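Local coordinates for protein Ufm1-specific protease (Caenorhabditis elegans, PDB 5EJJ) that acts as a thiol protease that hydrolyses the peptide bond at the C-terminal glycine of the ubiquitin-like modifier ufm-1, at residues P295-L306 and Y318-P329. Numbering follows the deposited sequence.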
ATOM      1  N   PRO A 295       1.435  -1.445  -3.181  1.00 11.39           N
ATOM      2  CA  PRO A 295       0.615  -1.028  -4.313  1.00 13.80           C
ATOM      3  C   PRO A 295      -0.667  -1.822  -4.381  1.00 16.79           C
ATOM      4  O   PRO A 295      -0.725  -2.913  -3.812  1.00 15.38           O
ATOM      5  CB  PRO A 295       1.501  -1.348  -5.512  1.00 13.96           C
ATOM      6  CG  PRO A 295       2.878  -1.132  -4.990  1.00 13.45           C
ATOM      7  CD  PRO A 295       2.822  -1.700  -3.584  1.00 13.13           C
ATOM      8  N   PRO A 296      -1.694  -1.270  -5.047  1.00 24.34           N
ATOM      9  CA  PRO A 296      -2.968  -1.979  -5.204  1.00 23.80           C
ATOM     10  C   PRO A 296      -2.745  -3.319  -5.887  1.00 18.61           C
ATOM     11  O   PRO A 296      -2.112  -3.376  -6.946  1.00 19.78           O
ATOM     12  CB  PRO A 296      -3.782  -1.037  -6.106  1.00 21.83           C
ATOM     13  CG  PRO A 296      -2.762  -0.208  -6.804  1.00 20.36           C
ATOM     14  CD  PRO A 296      -1.709   0.023  -5.755  1.00 20.40           C
ATOM     15  N   GLY A 297      -3.219  -4.385  -5.255  1.00 15.99           N
ATOM     16  CA  GLY A 297      -3.174  -5.698  -5.859  1.00 16.34           C
ATOM     17  C   GLY A 297      -2.034  -6.532  -5.346  1.00 15.81           C
ATOM     18  O   GLY A 297      -2.135  -7.764  -5.288  1.00 14.54           O
ATOM     19  N   TRP A 298      -0.946  -5.853  -4.990  1.00 15.16           N
ATOM     20  CA  TRP A 298       0.295  -6.502  -4.550  1.00 14.08           C
ATOM     21  C   TRP A 298       0.202  -7.278  -3.225  1.00 11.41           C
ATOM     22  O   TRP A 298      -0.543  -6.906  -2.325  1.00 14.83           O
ATOM     23  CB  TRP A 298       1.377  -5.449  -4.416  1.00 13.69           C
ATOM     24  CG  TRP A 298       1.959  -5.001  -5.689  1.00 11.65           C
ATOM     25  CD1 TRP A 298       1.322  -4.814  -6.866  1.00 11.63           C
ATOM     26  CD2 TRP A 298       3.333  -4.693  -5.916  1.00 12.37           C
ATOM     27  NE1 TRP A 298       2.219  -4.393  -7.829  1.00 10.44           N
ATOM     28  CE2 TRP A 298       3.460  -4.316  -7.263  1.00 11.18           C
ATOM     29  CE3 TRP A 298       4.470  -4.700  -5.105  1.00  8.38           C
ATOM     30  CZ2 TRP A 298       4.672  -3.958  -7.815  1.00 11.17           C
ATOM     31  CZ3 TRP A 298       5.658  -4.342  -5.650  1.00  7.37           C
ATOM     32  CH2 TRP A 298       5.759  -3.975  -6.992  1.00  9.05           C
ATOM     33  N   VAL A 299       0.972  -8.343  -3.098  1.00  9.29           N
ATOM     34  CA  VAL A 299       0.922  -9.139  -1.881  1.00 11.79           C
ATOM     35  C   VAL A 299       2.289  -9.226  -1.229  1.00 14.90           C
ATOM     36  O   VAL A 299       2.490  -9.974  -0.276  1.00 19.87           O
ATOM     37  CB  VAL A 299       0.426 -10.553  -2.151  1.00 12.32           C
ATOM     38  CG1 VAL A 299      -0.960 -10.504  -2.646  1.00 10.04           C
ATOM     39  CG2 VAL A 299       1.315 -11.220  -3.181  1.00 12.03           C
ATOM     40  N   SER A 300       3.241  -8.469  -1.755  1.00 12.17           N
ATOM     41  CA  SER A 300       4.508  -8.274  -1.094  1.00  8.86           C
ATOM     42  C   SER A 300       4.783  -6.783  -1.298  1.00  8.01           C
ATOM     43  O   SER A 300       4.275  -6.195  -2.257  1.00  6.16           O
ATOM     44  CB  SER A 300       5.574  -9.191  -1.713  1.00 10.33           C
ATOM     45  OG  SER A 300       6.908  -8.753  -1.450  1.00 12.98           O
ATOM     46  N   LEU A 301       5.562  -6.181  -0.395  1.00  7.63           N
ATOM     47  CA  LEU A 301       5.792  -4.739  -0.375  1.00  7.11           C
ATOM     48  C   LEU A 301       6.725  -4.269  -1.480  1.00  6.83           C
ATOM     49  O   LEU A 301       7.386  -5.079  -2.121  1.00  9.12           O
ATOM     50  CB  LEU A 301       6.358  -4.336   0.983  1.00  8.14           C
ATOM     51  CG  LEU A 301       5.468  -4.669   2.184  1.00 10.32           C
ATOM     52  CD1 LEU A 301       6.236  -4.552   3.487  1.00 12.32           C
ATOM     53  CD2 LEU A 301       4.250  -3.747   2.205  1.00 11.16           C
ATOM     54  N   LEU A 302       6.762  -2.959  -1.694  1.00  6.49           N
ATOM     55  CA  LEU A 302       7.627  -2.309  -2.673  1.00  6.78           C
ATOM     56  C   LEU A 302       8.475  -1.291  -1.931  1.00  8.85           C
ATOM     57  O   LEU A 302       7.948  -0.495  -1.151  1.00  8.93           O
ATOM     58  CB  LEU A 302       6.786  -1.563  -3.705  1.00  7.87           C
ATOM     59  CG  LEU A 302       7.460  -0.574  -4.660  1.00  6.88           C
ATOM     60  CD1 LEU A 302       8.279  -1.251  -5.723  1.00  7.51           C
ATOM     61  CD2 LEU A 302       6.406   0.203  -5.336  1.00  9.35           C
ATOM     62  N   HIS A 303       9.785  -1.301  -2.176  1.00  8.55           N
ATOM     63  CA  HIS A 303      10.719  -0.533  -1.364  1.00  7.68           C
ATOM     64  C   HIS A 303      11.481   0.449  -2.218  1.00  8.84           C
ATOM     65  O   HIS A 303      12.086   0.073  -3.200  1.00 11.29           O
ATOM     66  CB  HIS A 303      11.704  -1.458  -0.694  1.00  6.78           C
ATOM     67  CG  HIS A 303      11.073  -2.656  -0.078  1.00  7.56           C
ATOM     68  ND1 HIS A 303      10.896  -2.781   1.280  1.00  7.02           N
ATOM     69  CD2 HIS A 303      10.578  -3.789  -0.632  1.00  7.32           C
ATOM     70  CE1 HIS A 303      10.322  -3.941   1.534  1.00  7.59           C
ATOM     71  NE2 HIS A 303      10.114  -4.570   0.391  1.00  5.76           N
ATOM     72  N   LEU A 304      11.466   1.718  -1.850  1.00  9.64           N
ATOM     73  CA  LEU A 304      12.055   2.708  -2.722  1.00 10.40           C
ATOM     74  C   LEU A 304      12.728   3.816  -1.944  1.00 12.69           C
ATOM     75  O   LEU A 304      12.227   4.270  -0.909  1.00 12.87           O
ATOM     76  CB  LEU A 304      10.985   3.310  -3.631  1.00 10.04           C
ATOM     77  CG  LEU A 304      10.241   2.384  -4.590  1.00  7.72           C
ATOM     78  CD1 LEU A 304       9.117   3.140  -5.242  1.00  8.26           C
ATOM     79  CD2 LEU A 304      11.191   1.812  -5.624  1.00  7.16           C
ATOM     80  N   GLN A 305      13.882   4.229  -2.456  1.00 15.15           N
ATOM     81  CA  GLN A 305      14.550   5.452  -2.041  1.00 15.82           C
ATOM     82  C   GLN A 305      14.037   6.528  -2.981  1.00 17.20           C
ATOM     83  O   GLN A 305      14.150   6.387  -4.209  1.00 18.33           O
ATOM     84  CB  GLN A 305      16.050   5.290  -2.200  1.00 15.71           C
ATOM     85  CG  GLN A 305      16.563   4.099  -1.469  1.00 12.62           C
ATOM     86  CD  GLN A 305      16.264   4.223  -0.007  1.00 15.99           C
ATOM     87  OE1 GLN A 305      15.405   3.525   0.518  1.00 18.72           O
ATOM     88  NE2 GLN A 305      16.947   5.145   0.662  1.00 18.09           N
ATOM     89  N   LEU A 306      13.431   7.574  -2.416  1.00 18.88           N
ATOM     90  CA  LEU A 306      12.779   8.617  -3.223  1.00 19.89           C
ATOM     91  C   LEU A 306      13.595   9.913  -3.322  1.00 21.41           C
ATOM     92  O   LEU A 306      14.051  10.453  -2.307  1.00 22.20           O
ATOM     93  CB  LEU A 306      11.406   8.924  -2.650  1.00 16.43           C
ATOM     94  CG  LEU A 306      10.418   7.780  -2.713  1.00 13.23           C
ATOM     95  CD1 LEU A 306       9.165   8.202  -2.014  1.00 14.07           C
ATOM     96  CD2 LEU A 306      10.151   7.433  -4.161  1.00 13.54           C
ATOM     97  N   TYR A 318       9.129  11.065 -12.181  1.00 32.99           N
ATOM     98  CA  TYR A 318       9.749   9.879 -11.614  1.00 25.96           C
ATOM     99  C   TYR A 318       8.646   8.938 -11.164  1.00 27.50           C
ATOM    100  O   TYR A 318       8.674   7.727 -11.441  1.00 24.22           O
ATOM    101  CB  TYR A 318      10.566  10.290 -10.409  1.00 25.51           C
ATOM    102  CG  TYR A 318      11.379   9.190  -9.780  1.00 28.11           C
ATOM    103  CD1 TYR A 318      12.514   8.679 -10.421  1.00 24.04           C
ATOM    104  CD2 TYR A 318      11.038   8.686  -8.529  1.00 24.69           C
ATOM    105  CE1 TYR A 318      13.277   7.685  -9.844  1.00 19.56           C
ATOM    106  CE2 TYR A 318      11.791   7.694  -7.936  1.00 26.28           C
ATOM    107  CZ  TYR A 318      12.918   7.198  -8.596  1.00 26.15           C
ATOM    108  OH  TYR A 318      13.667   6.194  -7.999  1.00 31.26           O
ATOM    109  N   ARG A 319       7.674   9.510 -10.460  1.00 23.85           N
ATOM    110  CA  ARG A 319       6.488   8.775 -10.096  1.00 20.43           C
ATOM    111  C   ARG A 319       5.864   8.131 -11.336  1.00 22.98           C
ATOM    112  O   ARG A 319       5.535   6.947 -11.332  1.00 23.44           O
ATOM    113  CB  ARG A 319       5.513   9.675  -9.358  1.00 20.58           C
ATOM    114  CG  ARG A 319       5.488   9.391  -7.883  1.00 22.15           C
ATOM    115  CD  ARG A 319       5.320  10.645  -7.064  1.00 31.45           C
ATOM    116  NE  ARG A 319       4.137  11.385  -7.464  1.00 35.79           N
ATOM    117  CZ  ARG A 319       4.099  12.699  -7.666  1.00 45.89           C
ATOM    118  NH1 ARG A 319       5.195  13.442  -7.504  1.00 38.16           N
ATOM    119  NH2 ARG A 319       2.951  13.270  -8.033  1.00 53.87           N
ATOM    120  N   ILE A 320       5.738   8.886 -12.417  1.00 23.61           N
ATOM    121  CA  ILE A 320       5.181   8.318 -13.644  1.00 22.92           C
ATOM    122  C   ILE A 320       6.074   7.200 -14.181  1.00 21.60           C
ATOM    123  O   ILE A 320       5.600   6.129 -14.555  1.00 21.86           O
ATOM    124  CB  ILE A 320       4.926   9.415 -14.709  1.00 21.74           C
ATOM    125  CG1 ILE A 320       3.616  10.125 -14.403  1.00 18.94           C
ATOM    126  CG2 ILE A 320       4.870   8.827 -16.115  1.00 19.30           C
ATOM    127  CD1 ILE A 320       3.705  11.581 -14.592  1.00 28.37           C
ATOM    128  N   ARG A 321       7.374   7.452 -14.201  1.00 24.03           N
ATOM    129  CA  ARG A 321       8.321   6.466 -14.681  1.00 22.68           C
ATOM    130  C   ARG A 321       8.168   5.202 -13.861  1.00 21.64           C
ATOM    131  O   ARG A 321       8.070   4.095 -14.403  1.00 21.15           O
ATOM    132  CB  ARG A 321       9.735   7.018 -14.560  1.00 24.62           C
ATOM    133  CG  ARG A 321      10.839   5.994 -14.685  1.00 30.92           C
ATOM    134  CD  ARG A 321      11.332   5.835 -16.112  1.00 42.47           C
ATOM    135  NE  ARG A 321      12.638   5.167 -16.138  1.00 57.84           N
ATOM    136  CZ  ARG A 321      12.981   4.226 -17.020  1.00 66.25           C
ATOM    137  NH1 ARG A 321      12.113   3.836 -17.958  1.00 63.34           N
ATOM    138  NH2 ARG A 321      14.192   3.670 -16.959  1.00 60.28           N
ATOM    139  N   LEU A 322       8.115   5.383 -12.547  1.00 20.73           N
ATOM    140  CA  LEU A 322       7.986   4.262 -11.637  1.00 17.51           C
ATOM    141  C   LEU A 322       6.706   3.464 -11.871  1.00 17.45           C
ATOM    142  O   LEU A 322       6.750   2.241 -11.831  1.00 18.73           O
ATOM    143  CB  LEU A 322       8.103   4.717 -10.187  1.00 16.65           C
ATOM    144  CG  LEU A 322       9.505   5.016  -9.653  1.00 15.91           C
ATOM    145  CD1 LEU A 322       9.505   4.812  -8.185  1.00 13.47           C
ATOM    146  CD2 LEU A 322      10.544   4.127 -10.261  1.00 15.06           C
ATOM    147  N   HIS A 323       5.585   4.146 -12.125  1.00 18.79           N
ATOM    148  CA  HIS A 323       4.327   3.481 -12.485  1.00 16.63           C
ATOM    149  C   HIS A 323       4.503   2.527 -13.678  1.00 18.19           C
ATOM    150  O   HIS A 323       4.005   1.391 -13.682  1.00 17.96           O
ATOM    151  CB  HIS A 323       3.237   4.502 -12.809  1.00 16.62           C
ATOM    152  CG  HIS A 323       2.492   5.004 -11.610  1.00 19.70           C
ATOM    153  ND1 HIS A 323       3.089   5.748 -10.614  1.00 25.42           N
ATOM    154  CD2 HIS A 323       1.190   4.883 -11.255  1.00 19.95           C
ATOM    155  CE1 HIS A 323       2.192   6.059  -9.692  1.00 20.45           C
ATOM    156  NE2 HIS A 323       1.032   5.547 -10.059  1.00 20.09           N
ATOM    157  N   LYS A 324       5.227   2.979 -14.691  1.00 18.92           N
ATOM    158  CA  LYS A 324       5.477   2.135 -15.854  1.00 19.94           C
ATOM    159  C   LYS A 324       6.385   0.952 -15.520  1.00 18.39           C
ATOM    160  O   LYS A 324       6.208  -0.152 -16.047  1.00 19.39           O
ATOM    161  CB  LYS A 324       6.082   2.969 -17.001  1.00 22.85           C
ATOM    162  CG  LYS A 324       5.058   3.809 -17.735  1.00 28.43           C
ATOM    163  CD  LYS A 324       5.696   4.793 -18.694  1.00 37.47           C
ATOM    164  CE  LYS A 324       4.771   6.002 -18.915  1.00 34.60           C
ATOM    165  NZ  LYS A 324       5.407   7.064 -19.749  1.00 34.83           N
ATOM    166  N   LEU A 325       7.374   1.191 -14.663  1.00 17.61           N
ATOM    167  CA  LEU A 325       8.360   0.170 -14.370  1.00 16.29           C
ATOM    168  C   LEU A 325       7.750  -0.942 -13.540  1.00 16.83           C
ATOM    169  O   LEU A 325       8.014  -2.131 -13.789  1.00 15.19           O
ATOM    170  CB  LEU A 325       9.551   0.770 -13.650  1.00 18.33           C
ATOM    171  CG  LEU A 325      10.497   1.582 -14.524  1.00 23.58           C
ATOM    172  CD1 LEU A 325      11.577   2.210 -13.648  1.00 23.24           C
ATOM    173  CD2 LEU A 325      11.110   0.689 -15.585  1.00 27.95           C
ATOM    174  N   PHE A 326       6.914  -0.551 -12.578  1.00 13.67           N
ATOM    175  CA  PHE A 326       6.271  -1.502 -11.683  1.00 12.79           C
ATOM    176  C   PHE A 326       4.845  -1.871 -12.088  1.00 16.77           C
ATOM    177  O   PHE A 326       4.092  -2.429 -11.286  1.00 18.11           O
ATOM    178  CB  PHE A 326       6.320  -0.983 -10.255  1.00 11.49           C
ATOM    179  CG  PHE A 326       7.699  -0.941  -9.713  1.00 13.21           C
ATOM    180  CD1 PHE A 326       8.308   0.265  -9.411  1.00 12.90           C
ATOM    181  CD2 PHE A 326       8.424  -2.116  -9.571  1.00  9.92           C
ATOM    182  CE1 PHE A 326       9.593   0.288  -8.953  1.00 10.07           C
ATOM    183  CE2 PHE A 326       9.703  -2.096  -9.111  1.00  8.39           C
ATOM    184  CZ  PHE A 326      10.293  -0.906  -8.807  1.00  9.42           C
ATOM    185  N   ASN A 327       4.504  -1.576 -13.344  1.00 16.78           N
ATOM    186  CA  ASN A 327       3.184  -1.827 -13.918  1.00 14.74           C
ATOM    187  C   ASN A 327       2.070  -1.376 -12.992  1.00 18.25           C
ATOM    188  O   ASN A 327       1.097  -2.107 -12.794  1.00 20.56           O
ATOM    189  CB  ASN A 327       2.986  -3.294 -14.275  1.00 12.17           C
ATOM    190  CG  ASN A 327       3.959  -3.783 -15.327  1.00 14.18           C
ATOM    191  OD1 ASN A 327       4.023  -4.977 -15.617  1.00 15.55           O
ATOM    192  ND2 ASN A 327       4.732  -2.874 -15.895  1.00 15.53           N
ATOM    193  N   LEU A 328       2.226  -0.199 -12.396  1.00 14.51           N
ATOM    194  CA  LEU A 328       1.157   0.373 -11.603  1.00 17.34           C
ATOM    195  C   LEU A 328       0.117   0.978 -12.543  1.00 22.83           C
ATOM    196  O   LEU A 328       0.399   1.194 -13.726  1.00 23.45           O
ATOM    197  CB  LEU A 328       1.714   1.420 -10.659  1.00 17.63           C
ATOM    198  CG  LEU A 328       2.827   0.877  -9.774  1.00 15.67           C
ATOM    199  CD1 LEU A 328       3.326   1.950  -8.793  1.00 15.82           C
ATOM    200  CD2 LEU A 328       2.342  -0.348  -9.050  1.00 13.54           C
ATOM    201  N   PRO A 329      -1.101   1.234 -12.036  1.00 25.26           N
ATOM    202  CA  PRO A 329      -2.152   1.774 -12.908  1.00 25.24           C
ATOM    203  C   PRO A 329      -2.096   3.298 -12.958  1.00 27.20           C
ATOM    204  O   PRO A 329      -1.736   3.918 -11.953  1.00 27.45           O
ATOM    205  CB  PRO A 329      -3.433   1.308 -12.222  1.00 26.04           C
ATOM    206  CG  PRO A 329      -3.078   1.267 -10.753  1.00 25.31           C
ATOM    207  CD  PRO A 329      -1.596   0.960 -10.670  1.00 22.85           C
TER
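A beta-hairpin strand and the helix that follows it pack here, in the region matching the N-terminal family of Ufm1-specific protease 2, with Phe326, just past the helix, set between Leu302, Leu304 and Trp298. Leu302 lays CD1 over one face of the Phe326 ring, 3.6 Å from its centroid and 8° off the normal, a CH-pi contact. With CG anti to the backbone N (chi1 168°), the Leu302 side chain is carried across to that face. Leu304 slides past the ring, CD2 4.0 Å from Phe326 CE1. The other branch of Leu304 meets Leu322 tip to tip. Strand 302-306 pairs with strand 289-293 in a two-stranded antiparallel sheet. Helix segment 318-325 runs back nearly antiparallel to strand 302-306, at 159°, with the axes 11.8 Å apart at their closest. Farther along, Leu306 CD2 lies 4.1 Å from Tyr318 CE2, at the edge of the tyrosine ring. Trp298 closes the type II turn that begins at Pro295, whose CG covers one face of the indole. The Trp298 and Phe326 side chains cross at about a right angle, with Trp298 CH2 4.1 Å from Phe326 CD2. An alanine at Phe326 would probably leave Leu302 CD1 without its aromatic face and open a gap between Trp298 and Leu304. Leu65 and Ser68 of helix 59-68 also touch Phe326. Beyond it, Leu328 CD2 rests 3.8 Å from Pro295 CB, and Pro296 meets Pro329 more loosely.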